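Local structure of delta-1-pyrroline-5-carboxylate dehydrogenase, mitochondrial (Mus musculus, 4E3X) at residues F291-W295 / L311-C315; S475-T479 / F520-S526. The protein oxidises glutamate gamma-semialdehyde, formed from proline or ornithine by way of pyrroline-5-carboxylate, to glutamate with NAD+ in mitochondria. One frame throughout, in Å; residues are numbered along the deposited sequence.

Contact 1 of 2, residues F291-W295 / L311-C315. With PRO (proline), chain C.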
loop_
_atom_site.group_PDB
_atom_site.type_symbol
_atom_site.label_atom_id
_atom_site.label_comp_id
_atom_site.label_asym_id
_atom_site.label_seq_id
_atom_site.Cartn_x
_atom_site.Cartn_y
_atom_site.Cartn_z
ATOM N N PHE B 291 16.695 -3.402 4.576
ATOM C CA PHE B 291 15.300 -3.487 4.157
ATOM C C PHE B 291 15.072 -4.720 3.274
ATOM O O PHE B 291 14.106 -5.460 3.457
ATOM C CB PHE B 291 14.855 -2.200 3.451
ATOM C CG PHE B 291 13.391 -2.168 3.120
ATOM C CD1 PHE B 291 12.433 -2.279 4.120
ATOM C CD2 PHE B 291 12.967 -2.031 1.805
ATOM C CE1 PHE B 291 11.082 -2.257 3.813
ATOM C CE2 PHE B 291 11.622 -2.008 1.494
ATOM C CZ PHE B 291 10.679 -2.128 2.492
ATOM N N LYS B 292 15.972 -4.945 2.325
ATOM C CA LYS B 292 15.858 -6.123 1.472
ATOM C C LYS B 292 15.929 -7.417 2.278
ATOM O O LYS B 292 15.203 -8.368 1.999
ATOM C CB LYS B 292 16.953 -6.125 0.408
ATOM C CG LYS B 292 16.771 -5.053 -0.659
ATOM C CD LYS B 292 17.599 -5.325 -1.917
ATOM C CE LYS B 292 19.029 -5.658 -1.593
ATOM N NZ LYS B 292 19.865 -5.695 -2.828
ATOM N N HIS B 293 16.812 -7.451 3.270
ATOM C CA HIS B 293 16.960 -8.632 4.109
ATOM C C HIS B 293 15.655 -8.931 4.853
ATOM O O HIS B 293 15.185 -10.068 4.870
ATOM C CB HIS B 293 18.106 -8.418 5.098
ATOM C CG HIS B 293 18.321 -9.562 6.033
ATOM N ND1 HIS B 293 18.741 -10.800 5.604
ATOM C CD2 HIS B 293 18.172 -9.657 7.376
ATOM C CE1 HIS B 293 18.850 -11.609 6.643
ATOM N NE2 HIS B 293 18.519 -10.938 7.731
ATOM N N LEU B 294 15.062 -7.899 5.449
ATOM C CA LEU B 294 13.778 -8.070 6.134
ATOM C C LEU B 294 12.688 -8.554 5.177
ATOM O O LEU B 294 11.881 -9.424 5.519
ATOM C CB LEU B 294 13.360 -6.764 6.810
ATOM C CG LEU B 294 14.230 -6.362 7.998
ATOM C CD1 LEU B 294 14.010 -4.903 8.335
ATOM C CD2 LEU B 294 13.953 -7.248 9.214
ATOM N N TRP B 295 12.663 -7.982 3.980
ATOM C CA TRP B 295 11.713 -8.385 2.957
ATOM C C TRP B 295 11.863 -9.872 2.638
ATOM O O TRP B 295 10.868 -10.599 2.526
ATOM C CB TRP B 295 11.938 -7.511 1.727
ATOM C CG TRP B 295 10.996 -7.670 0.566
ATOM C CD1 TRP B 295 10.739 -8.806 -0.155
ATOM C CD2 TRP B 295 10.271 -6.618 -0.069
ATOM N NE1 TRP B 295 9.871 -8.522 -1.186
ATOM C CE2 TRP B 295 9.567 -7.188 -1.154
ATOM C CE3 TRP B 295 10.138 -5.247 0.178
ATOM C CZ2 TRP B 295 8.741 -6.431 -1.987
ATOM C CZ3 TRP B 295 9.315 -4.499 -0.642
ATOM C CH2 TRP B 295 8.628 -5.095 -1.717
ATOM N N LEU B 311 5.246 -4.202 4.291
ATOM C CA LEU B 311 6.553 -3.607 4.491
ATOM C C LEU B 311 6.607 -2.191 3.952
ATOM O O LEU B 311 6.261 -1.952 2.800
ATOM C CB LEU B 311 7.625 -4.471 3.847
ATOM C CG LEU B 311 8.196 -5.487 4.833
ATOM C CD1 LEU B 311 7.152 -6.508 5.252
ATOM C CD2 LEU B 311 9.397 -6.157 4.229
ATOM N N ALA B 312 7.020 -1.258 4.800
ATOM C CA ALA B 312 7.226 0.125 4.399
ATOM C C ALA B 312 8.684 0.450 4.667
ATOM O O ALA B 312 9.194 0.166 5.755
ATOM C CB ALA B 312 6.313 1.059 5.182
ATOM N N GLY B 313 9.368 1.011 3.677
ATOM C CA GLY B 313 10.776 1.319 3.832
ATOM C C GLY B 313 11.180 2.625 3.189
ATOM O O GLY B 313 10.795 2.925 2.057
ATOM N N GLU B 314 11.959 3.406 3.924
ATOM C CA GLU B 314 12.658 4.562 3.375
ATOM C C GLU B 314 14.144 4.261 3.482
ATOM O O GLU B 314 14.632 3.989 4.585
ATOM C CB GLU B 314 12.317 5.815 4.178
ATOM N N CYS B 315 14.859 4.322 2.355
ATOM C CA CYS B 315 16.195 3.712 2.247
ATOM C C CYS B 315 17.343 4.587 1.756
ATOM O O CYS B 315 18.395 4.074 1.368
ATOM C CB CYS B 315 16.133 2.485 1.342
ATOM S SG CYS B 315 15.035 1.223 1.953
HETATM N N PRO C . 16.381 -3.632 -6.121
HETATM C CA PRO C . 17.331 -2.520 -6.015
HETATM C C PRO C . 18.530 -2.939 -5.189
HETATM O O PRO C . 18.524 -4.046 -4.653
HETATM C CB PRO C . 16.531 -1.447 -5.270
HETATM C CG PRO C . 15.091 -1.848 -5.426
HETATM C CD PRO C . 15.119 -3.336 -5.420
HETATM O OXT PRO C . 19.509 -2.200 -5.052
#

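Contact 2 of 2, residues S475-T479 / F520-S526. With PRO (proline), chain K.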
loop_
_atom_site.group_PDB
_atom_site.type_symbol
_atom_site.label_atom_id
_atom_site.label_comp_id
_atom_site.label_asym_id
_atom_site.label_seq_id
_atom_site.Cartn_x
_atom_site.Cartn_y
_atom_site.Cartn_z
ATOM N N SER B 475 21.199 4.660 -8.465
ATOM C CA SER B 475 20.092 3.730 -8.299
ATOM C C SER B 475 18.945 4.353 -7.510
ATOM O O SER B 475 17.928 3.706 -7.280
ATOM C CB SER B 475 20.572 2.482 -7.570
ATOM O OG SER B 475 20.900 2.793 -6.228
ATOM N N TYR B 476 19.107 5.614 -7.117
ATOM C CA TYR B 476 18.194 6.255 -6.170
ATOM C C TYR B 476 17.195 7.230 -6.788
ATOM O O TYR B 476 17.351 7.665 -7.931
ATOM C CB TYR B 476 19.009 6.971 -5.095
ATOM C CG TYR B 476 19.856 6.058 -4.231
ATOM C CD1 TYR B 476 19.278 5.307 -3.207
ATOM C CD2 TYR B 476 21.236 5.975 -4.409
ATOM C CE1 TYR B 476 20.039 4.495 -2.394
ATOM C CE2 TYR B 476 22.015 5.161 -3.590
ATOM C CZ TYR B 476 21.404 4.428 -2.585
ATOM O OH TYR B 476 22.144 3.613 -1.760
ATOM N N GLY B 477 16.162 7.576 -6.025
ATOM C CA GLY B 477 15.142 8.475 -6.533
ATOM C C GLY B 477 14.517 9.358 -5.474
ATOM O O GLY B 477 13.305 9.598 -5.507
ATOM N N LEU B 478 15.333 9.861 -4.552
ATOM C CA LEU B 478 14.787 10.514 -3.364
ATOM C C LEU B 478 14.593 12.017 -3.550
ATOM O O LEU B 478 13.470 12.455 -3.795
ATOM C CB LEU B 478 15.607 10.169 -2.117
ATOM C CG LEU B 478 14.938 10.478 -0.774
ATOM C CD1 LEU B 478 13.452 10.139 -0.787
ATOM C CD2 LEU B 478 15.635 9.736 0.351
ATOM N N THR B 479 15.655 12.810 -3.448
ATOM C CA THR B 479 15.480 14.249 -3.628
ATOM C C THR B 479 16.369 14.838 -4.712
ATOM O O THR B 479 17.367 14.251 -5.125
ATOM C CB THR B 479 15.722 15.055 -2.333
ATOM O OG1 THR B 479 17.126 15.093 -2.061
ATOM C CG2 THR B 479 14.969 14.462 -1.142
ATOM N N PHE B 520 7.180 13.359 2.182
ATOM C CA PHE B 520 8.547 12.969 1.870
ATOM C C PHE B 520 8.682 11.523 1.432
ATOM O O PHE B 520 8.114 10.616 2.044
ATOM C CB PHE B 520 9.443 13.201 3.086
ATOM C CG PHE B 520 10.900 12.951 2.811
ATOM C CD1 PHE B 520 11.502 11.760 3.188
ATOM C CD2 PHE B 520 11.658 13.899 2.138
ATOM C CE1 PHE B 520 12.842 11.534 2.923
ATOM C CE2 PHE B 520 12.996 13.674 1.867
ATOM C CZ PHE B 520 13.589 12.482 2.256
ATOM N N GLY B 521 9.469 11.305 0.388
ATOM C CA GLY B 521 9.794 9.948 -0.010
ATOM C C GLY B 521 10.023 9.840 -1.498
ATOM O O GLY B 521 9.643 10.732 -2.257
ATOM N N GLY B 522 10.655 8.752 -1.916
ATOM C CA GLY B 522 10.883 8.508 -3.322
ATOM C C GLY B 522 11.015 7.031 -3.622
ATOM O O GLY B 522 11.122 6.207 -2.706
ATOM N N ALA B 523 11.021 6.705 -4.913
ATOM C CA ALA B 523 11.041 5.316 -5.351
ATOM C C ALA B 523 12.439 4.920 -5.839
ATOM O O ALA B 523 13.441 5.342 -5.252
ATOM C CB ALA B 523 9.962 5.059 -6.406
ATOM N N ARG B 524 12.512 4.122 -6.901
ATOM C CA ARG B 524 13.767 3.463 -7.263
ATOM C C ARG B 524 14.320 2.762 -6.015
ATOM O O ARG B 524 13.547 2.125 -5.298
ATOM C CB ARG B 524 14.746 4.418 -7.958
ATOM C CG ARG B 524 14.153 4.895 -9.292
ATOM C CD ARG B 524 15.051 5.838 -10.060
ATOM N NE ARG B 524 14.445 6.148 -11.354
ATOM C CZ ARG B 524 14.896 7.080 -12.184
ATOM N NH1 ARG B 524 14.273 7.299 -13.334
ATOM N NH2 ARG B 524 15.971 7.793 -11.865
ATOM N N ALA B 525 15.618 2.856 -5.739
ATOM C CA ALA B 525 16.158 2.169 -4.563
ATOM C C ALA B 525 15.839 2.883 -3.244
ATOM O O ALA B 525 16.152 2.366 -2.174
ATOM C CB ALA B 525 17.670 1.948 -4.699
ATOM N N SER B 526 15.213 4.055 -3.320
ATOM C CA SER B 526 14.973 4.882 -2.128
ATOM C C SER B 526 13.826 4.407 -1.238
ATOM O O SER B 526 13.622 4.942 -0.144
ATOM C CB SER B 526 14.762 6.351 -2.504
ATOM O OG SER B 526 15.915 6.862 -3.151
HETATM N N PRO K . 12.725 14.806 5.811
HETATM C CA PRO K . 14.123 15.234 5.892
HETATM C C PRO K . 14.491 16.238 4.804
HETATM O O PRO K . 13.738 16.477 3.853
HETATM C CB PRO K . 14.886 13.926 5.693
HETATM C CG PRO K . 14.008 12.914 6.342
HETATM C CD PRO K . 12.582 13.364 6.081
HETATM O OXT PRO K . 15.563 16.841 4.863
HETATM O O HOH W 1 18.281 7.063 -10.364
HETATM O O HOH W 2 11.043 8.853 -6.921
#

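Contact 1 of 2, residues F291-W295 / L311-C315
K292 NZ, one residue along the helix from the F291 ring that packs on G313 and C315, is gripped twice: it donates to O of a bound proline at 2.8 Å and forms a salt bridge with D303 of the second subunit. That proline is also hydrogen-bonded to L302 O of the second subunit. On the strand side of the helix the contact is apolar. With CG anti to the backbone N (chi1 -174°), F291 sends its ring to the strand and lays one face over G313 CA, a CH-pi contact 3.8 Å from the ring centroid and 21° off the normal. C315 SG approaches obliquely, 3.7 Å from F291 CB and 4.6 Å from the ring centroid, as a sulfur-aromatic contact. At the other end, branch CD2 of L311 presses against the helix backbone at W295 CA, 3.5 Å away. F308 of the second subunit meets F291 edge-to-face, so the ring borders the dimer interface as well. Segments 291-295 and 311-314 run nearly antiparallel (171°); their parent helix 288-300 and strand 310-314, which carries the proton acceptor E314, form with strand 279-285 a beta-alpha-beta unit, as in the Rossmann-like NAD-binding domain of aldehyde dehydrogenases.

Contact 2 of 2, residues S475-T479 / F520-S526
L478 and F520 cross at about a right angle where strand 476-483 of the mixed sheet meets segment 520-526, whose residues A523 to S526 form a type II' turn. The F520 ring swings to L478 and T479 because its CG stands anti to the backbone N (chi1 -174°). L478 CD1 lies 3.8 Å from F520 CZ and 3.3 Å from backbone G522 N. Methyl CG2 of T479 comes obliquely to F520 CE2 at 3.7 Å. One face of the F520 ring receives the bound proline, ligand CD lying 3.5 Å from F520 CD1. F520 thus walls the pocket that also holds the nucleophile C348 and the substrate-binding S513. With an alanine at F520 the proline is likely to lose this flat support, and a gap would open beside L478 and T479. Away from the pocket, a water accepts from R524 NH2 and lies within hydrogen-bonding distance of Y476 O; the R524 guanidinium also forms salt bridges to D471 and to E201 of the second subunit. A525 N donates to S475 O at 2.9 Å. S526 OG, at the edge of the Y476 ring, accepts a nearly straight bond from G477 N (3.0 Å, 169°) and is also hydrogen-bonded to G316 O.

Both contacts are mainly buried, yet each reaches the second subunit and a bound proline, one molecule at K292 and another at F520. They hold different elements: contact 1 joins helix and outermost strand of the parallel, cofactor-binding sheet, whereas contact 2 joins a strand beside the nucleophile, through L478, to the turn-bearing segment 520-526. Contact 1 is knit by apolar and sulfur-aromatic packing, its polar reach going outward; contact 2 adds backbone and serine bonds and bridging waters. Their centres lie about 13 Å apart, and they meet where C315 N probably donates to S526 O (2.9 Å). The chain just beyond the proton acceptor E314 is thereby tied to the segment that lines the substrate pocket.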